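Long-range contact in CheC, inhibitor of MCP methylation / FliN fusion protein (Thermotoga maritima, PDB 4HYN), which probably acts as a CheC-type phosphatase in the flagellar rotor, contributing to the signalling that controls bacterial chemotaxis: residues I37-K48 with P158-M169. Numbering follows the deposited sequence.
Sequences ITVPTVREEKMK and PEKDVAVVEFEM
Thr38 and Glu168 exchange two backbone hydrogen bonds, Thr38 N to Glu168 O at 3.0 Å and Glu168 N to Thr38 O at 2.7 Å, pairing strands 37-46 and 161-169 antiparallel. The same reciprocal pattern joins Arg43 to Val164 and Glu45 to Val162. Between the pairs Thr38-Glu168 and Val42-Val165, strand 37-46 has one residue more than its partner, a beta bulge at Val39-Pro40 opposite Phe167; Pro40 itself lacks an amide hydrogen. Its ring lies against Glu166 and Glu168, with Pro40 CD 3.3 Å from Glu166 O.

Apolar contacts gather beside this irregularity. The two Val39 methyls divide the work: CG1, trans to the backbone N (chi1 -169°), meets Val165 CG1 at 3.4 Å, while CG2 meets Phe167 CE1. Ile37 CG2 adds a contact to Phe167 CD1 at 3.7 Å.

Among the charged groups, Glu159 bridges Lys46 and Lys48, one carboxylate oxygen to each; Lys48 NZ takes the syn lone pair of Glu159 OE2 at 3.1 Å, and the Lys46 NZ bond to OE1 is weak. Glu44 OE2 approaches Asp161 OD2 to 2.7 Å, their carboxylate planes 84° apart; one of the two acids probably holds a proton. Asp161 OD1 lies 3.6 Å from Lys46 CG. Replacing Asp161 by alanine is likely to deprive Glu44 OE2 of this neighbour and open a gap beside the Lys46 chain. The backbone amides of Val3 and Leu4 also hold the Glu44 carboxylate.

Strand 35-46 is outermost in the six-stranded antiparallel sheet, with strand 177-184 bonded to the other side of 161-171; helix 6-30 packs against Ile37, Val39, Val165 and Phe167.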
loop_
_atom_site.group_PDB
_atom_site.type_symbol
_atom_site.label_atom_id
_atom_site.label_comp_id
_atom_site.label_asym_id
_atom_site.label_seq_id
_atom_site.Cartn_x
_atom_site.Cartn_y
_atom_site.Cartn_z
ATOM N N ILE A 37 -5.148 -7.398 -9.131
ATOM C CA ILE A 37 -4.822 -7.340 -7.719
ATOM C C ILE A 37 -5.942 -7.887 -6.837
ATOM O O ILE A 37 -7.122 -7.713 -7.122
ATOM C CB ILE A 37 -4.385 -5.910 -7.309
ATOM C CG1 ILE A 37 -2.950 -5.669 -7.792
ATOM C CG2 ILE A 37 -4.460 -5.723 -5.805
ATOM C CD1 ILE A 37 -2.390 -4.305 -7.445
ATOM N N THR A 38 -5.544 -8.601 -5.792
ATOM C CA THR A 38 -6.463 -9.213 -4.842
ATOM C C THR A 38 -5.980 -8.901 -3.422
ATOM O O THR A 38 -4.823 -8.545 -3.228
ATOM C CB THR A 38 -6.529 -10.750 -5.108
ATOM O OG1 THR A 38 -7.513 -11.011 -6.115
ATOM C CG2 THR A 38 -6.850 -11.555 -3.849
ATOM N N VAL A 39 -6.883 -8.980 -2.449
ATOM C CA VAL A 39 -6.552 -8.712 -1.048
ATOM C C VAL A 39 -6.889 -9.929 -0.187
ATOM O O VAL A 39 -7.940 -9.971 0.464
ATOM C CB VAL A 39 -7.336 -7.504 -0.502
ATOM C CG1 VAL A 39 -6.766 -7.094 0.831
ATOM C CG2 VAL A 39 -7.307 -6.352 -1.483
ATOM N N PRO A 40 -5.981 -10.918 -0.131
ATOM C CA PRO A 40 -6.201 -12.140 0.656
ATOM C C PRO A 40 -6.225 -11.957 2.170
ATOM O O PRO A 40 -6.959 -12.647 2.870
ATOM C CB PRO A 40 -5.020 -13.034 0.256
ATOM C CG PRO A 40 -4.543 -12.446 -1.066
ATOM C CD PRO A 40 -4.686 -10.976 -0.828
ATOM N N THR A 41 -5.463 -10.995 2.670
ATOM C CA THR A 41 -5.368 -10.809 4.107
ATOM C C THR A 41 -5.524 -9.383 4.638
ATOM O O THR A 41 -5.203 -8.415 3.954
ATOM C CB THR A 41 -4.016 -11.411 4.586
ATOM O OG1 THR A 41 -4.088 -12.840 4.522
ATOM C CG2 THR A 41 -3.677 -10.992 5.990
ATOM N N VAL A 42 -6.107 -9.287 5.835
ATOM C CA VAL A 42 -6.298 -8.032 6.565
ATOM C C VAL A 42 -6.061 -8.422 8.025
ATOM O O VAL A 42 -6.835 -9.170 8.622
ATOM C CB VAL A 42 -7.715 -7.425 6.403
ATOM C CG1 VAL A 42 -7.799 -6.104 7.168
ATOM C CG2 VAL A 42 -8.026 -7.182 4.936
ATOM N N ARG A 43 -4.972 -7.921 8.586
ATOM C CA ARG A 43 -4.578 -8.253 9.947
ATOM C C ARG A 43 -4.464 -7.047 10.878
ATOM O O ARG A 43 -3.924 -6.016 10.497
ATOM C CB ARG A 43 -3.239 -9.001 9.869
ATOM C CG ARG A 43 -2.497 -9.248 11.177
ATOM C CD ARG A 43 -1.140 -9.884 10.857
ATOM N NE ARG A 43 -0.361 -10.233 12.041
ATOM C CZ ARG A 43 -0.473 -11.381 12.710
ATOM N NH1 ARG A 43 -1.340 -12.309 12.320
ATOM N NH2 ARG A 43 0.313 -11.615 13.755
ATOM N N GLU A 44 -5.019 -7.167 12.080
ATOM C CA GLU A 44 -4.922 -6.092 13.052
ATOM C C GLU A 44 -3.659 -6.366 13.852
ATOM O O GLU A 44 -3.402 -7.502 14.247
ATOM C CB GLU A 44 -6.134 -6.042 13.976
ATOM C CG GLU A 44 -6.100 -4.824 14.894
ATOM C CD GLU A 44 -7.376 -4.614 15.677
ATOM O OE1 GLU A 44 -8.361 -5.361 15.466
ATOM O OE2 GLU A 44 -7.392 -3.693 16.512
ATOM N N GLU A 45 -2.889 -5.317 14.115
ATOM C CA GLU A 45 -1.623 -5.475 14.810
ATOM C C GLU A 45 -1.286 -4.279 15.692
ATOM O O GLU A 45 -1.615 -3.145 15.358
ATOM C CB GLU A 45 -0.526 -5.623 13.746
ATOM C CG GLU A 45 0.802 -6.154 14.229
ATOM C CD GLU A 45 0.800 -7.660 14.371
ATOM O OE1 GLU A 45 1.040 -8.345 13.356
ATOM O OE2 GLU A 45 0.557 -8.161 15.489
ATOM N N LYS A 46 -0.669 -4.539 16.842
ATOM C CA LYS A 46 -0.228 -3.447 17.705
ATOM C C LYS A 46 0.951 -2.817 16.954
ATOM O O LYS A 46 1.723 -3.527 16.309
ATOM C CB LYS A 46 0.292 -3.969 19.043
ATOM C CG LYS A 46 -0.727 -4.330 20.096
ATOM C CD LYS A 46 0.048 -4.770 21.333
ATOM C CE LYS A 46 -0.822 -5.235 22.482
ATOM N NZ LYS A 46 0.036 -5.720 23.621
HETATM N N MSE A 47 1.086 -1.498 17.046
HETATM C CA MSE A 47 2.169 -0.769 16.382
HETATM C C MSE A 47 3.566 -1.302 16.728
HETATM O O MSE A 47 4.427 -1.390 15.853
HETATM C CB MSE A 47 2.083 0.716 16.746
HETATM C CG MSE A 47 3.177 1.617 16.172
HETATM SE SE MSE A 47 3.093 1.937 14.250
HETATM C CE MSE A 47 4.879 1.366 13.796
ATOM N N LYS A 48 3.773 -1.688 17.986
ATOM C CA LYS A 48 5.072 -2.189 18.423
ATOM C C LYS A 48 5.503 -3.489 17.764
ATOM O O LYS A 48 6.689 -3.811 17.766
ATOM C CB LYS A 48 5.123 -2.356 19.948
ATOM C CG LYS A 48 4.297 -3.521 20.482
ATOM C CD LYS A 48 4.471 -3.685 21.985
ATOM C CE LYS A 48 3.575 -4.794 22.514
ATOM N NZ LYS A 48 3.596 -4.884 24.008
ATOM N N PRO A 158 3.194 2.742 20.711
ATOM C CA PRO A 158 3.368 1.303 20.496
ATOM C C PRO A 158 2.169 0.422 20.853
ATOM O O PRO A 158 2.067 -0.701 20.362
ATOM C CB PRO A 158 4.609 0.971 21.330
ATOM C CG PRO A 158 4.686 2.075 22.347
ATOM C CD PRO A 158 4.278 3.283 21.549
ATOM N N GLU A 159 1.247 0.929 21.665
ATOM C CA GLU A 159 0.073 0.138 22.031
ATOM C C GLU A 159 -1.156 0.428 21.175
ATOM O O GLU A 159 -2.196 -0.212 21.348
ATOM C CB GLU A 159 -0.275 0.295 23.517
ATOM C CG GLU A 159 0.781 -0.248 24.489
ATOM C CD GLU A 159 1.003 -1.752 24.372
ATOM O OE1 GLU A 159 0.012 -2.510 24.295
ATOM O OE2 GLU A 159 2.176 -2.176 24.374
ATOM N N LYS A 160 -1.072 1.410 20.284
ATOM C CA LYS A 160 -2.213 1.701 19.421
ATOM C C LYS A 160 -2.175 0.768 18.217
ATOM O O LYS A 160 -1.105 0.427 17.709
ATOM C CB LYS A 160 -2.241 3.174 19.000
ATOM C CG LYS A 160 -2.548 4.106 20.154
ATOM C CD LYS A 160 -2.217 5.557 19.856
ATOM C CE LYS A 160 -3.415 6.316 19.325
ATOM N NZ LYS A 160 -3.205 7.800 19.367
ATOM N N ASP A 161 -3.348 0.340 17.773
ATOM C CA ASP A 161 -3.427 -0.585 16.656
ATOM C C ASP A 161 -3.313 -0.059 15.236
ATOM O O ASP A 161 -3.504 1.131 14.943
ATOM C CB ASP A 161 -4.628 -1.523 16.811
ATOM C CG ASP A 161 -4.422 -2.559 17.926
ATOM O OD1 ASP A 161 -3.483 -2.409 18.738
ATOM O OD2 ASP A 161 -5.201 -3.530 17.996
ATOM N N VAL A 162 -3.013 -1.001 14.358
ATOM C CA VAL A 162 -2.809 -0.748 12.960
ATOM C C VAL A 162 -3.395 -1.914 12.160
ATOM O O VAL A 162 -3.703 -2.978 12.717
ATOM C CB VAL A 162 -1.285 -0.644 12.718
ATOM C CG1 VAL A 162 -0.718 -1.956 12.207
ATOM C CG2 VAL A 162 -0.952 0.516 11.825
ATOM N N ALA A 163 -3.593 -1.695 10.864
ATOM C CA ALA A 163 -4.095 -2.737 9.981
ATOM C C ALA A 163 -3.028 -3.008 8.930
ATOM O O ALA A 163 -2.508 -2.075 8.297
ATOM C CB ALA A 163 -5.383 -2.311 9.315
ATOM N N VAL A 164 -2.654 -4.278 8.804
ATOM C CA VAL A 164 -1.665 -4.691 7.824
ATOM C C VAL A 164 -2.442 -5.413 6.737
ATOM O O VAL A 164 -3.024 -6.474 6.965
ATOM C CB VAL A 164 -0.569 -5.597 8.447
ATOM C CG1 VAL A 164 0.399 -6.079 7.375
ATOM C CG2 VAL A 164 0.205 -4.826 9.524
ATOM N N VAL A 165 -2.509 -4.783 5.571
ATOM C CA VAL A 165 -3.234 -5.330 4.433
ATOM C C VAL A 165 -2.319 -5.980 3.401
ATOM O O VAL A 165 -1.337 -5.377 2.956
ATOM C CB VAL A 165 -4.058 -4.227 3.738
ATOM C CG1 VAL A 165 -5.013 -4.844 2.730
ATOM C CG2 VAL A 165 -4.808 -3.376 4.785
ATOM N N GLU A 166 -2.653 -7.212 3.019
ATOM C CA GLU A 166 -1.876 -7.944 2.027
ATOM C C GLU A 166 -2.499 -7.858 0.636
ATOM O O GLU A 166 -3.693 -8.105 0.461
ATOM C CB GLU A 166 -1.739 -9.410 2.422
ATOM C CG GLU A 166 -0.934 -10.238 1.416
ATOM C CD GLU A 166 -0.976 -11.738 1.680
ATOM O OE1 GLU A 166 -0.776 -12.500 0.713
ATOM O OE2 GLU A 166 -1.200 -12.161 2.839
ATOM N N PHE A 167 -1.681 -7.501 -0.351
ATOM C CA PHE A 167 -2.138 -7.416 -1.732
ATOM C C PHE A 167 -1.413 -8.438 -2.588
ATOM O O PHE A 167 -0.193 -8.555 -2.520
ATOM C CB PHE A 167 -1.874 -6.025 -2.309
ATOM C CG PHE A 167 -2.790 -4.972 -1.786
ATOM C CD1 PHE A 167 -4.115 -4.919 -2.202
ATOM C CD2 PHE A 167 -2.334 -4.027 -0.866
ATOM C CE1 PHE A 167 -4.974 -3.938 -1.709
ATOM C CE2 PHE A 167 -3.182 -3.045 -0.369
ATOM C CZ PHE A 167 -4.503 -2.997 -0.788
ATOM N N GLU A 168 -2.164 -9.211 -3.363
ATOM C CA GLU A 168 -1.544 -10.177 -4.256
ATOM C C GLU A 168 -1.596 -9.578 -5.665
ATOM O O GLU A 168 -2.662 -9.175 -6.133
ATOM C CB GLU A 168 -2.262 -11.525 -4.227
ATOM C CG GLU A 168 -1.439 -12.611 -4.904
ATOM C CD GLU A 168 -2.219 -13.875 -5.177
ATOM O OE1 GLU A 168 -2.248 -14.758 -4.291
ATOM O OE2 GLU A 168 -2.785 -13.994 -6.290
HETATM N N MSE A 169 -0.443 -9.482 -6.319
HETATM C CA MSE A 169 -0.387 -8.910 -7.656
HETATM C C MSE A 169 0.047 -9.908 -8.734
HETATM O O MSE A 169 1.035 -10.634 -8.584
HETATM C CB MSE A 169 0.500 -7.659 -7.663
HETATM C CG MSE A 169 0.536 -6.917 -8.987
HETATM SE SE MSE A 169 1.344 -5.138 -8.863
HETATM C CE MSE A 169 3.177 -5.669 -8.586
#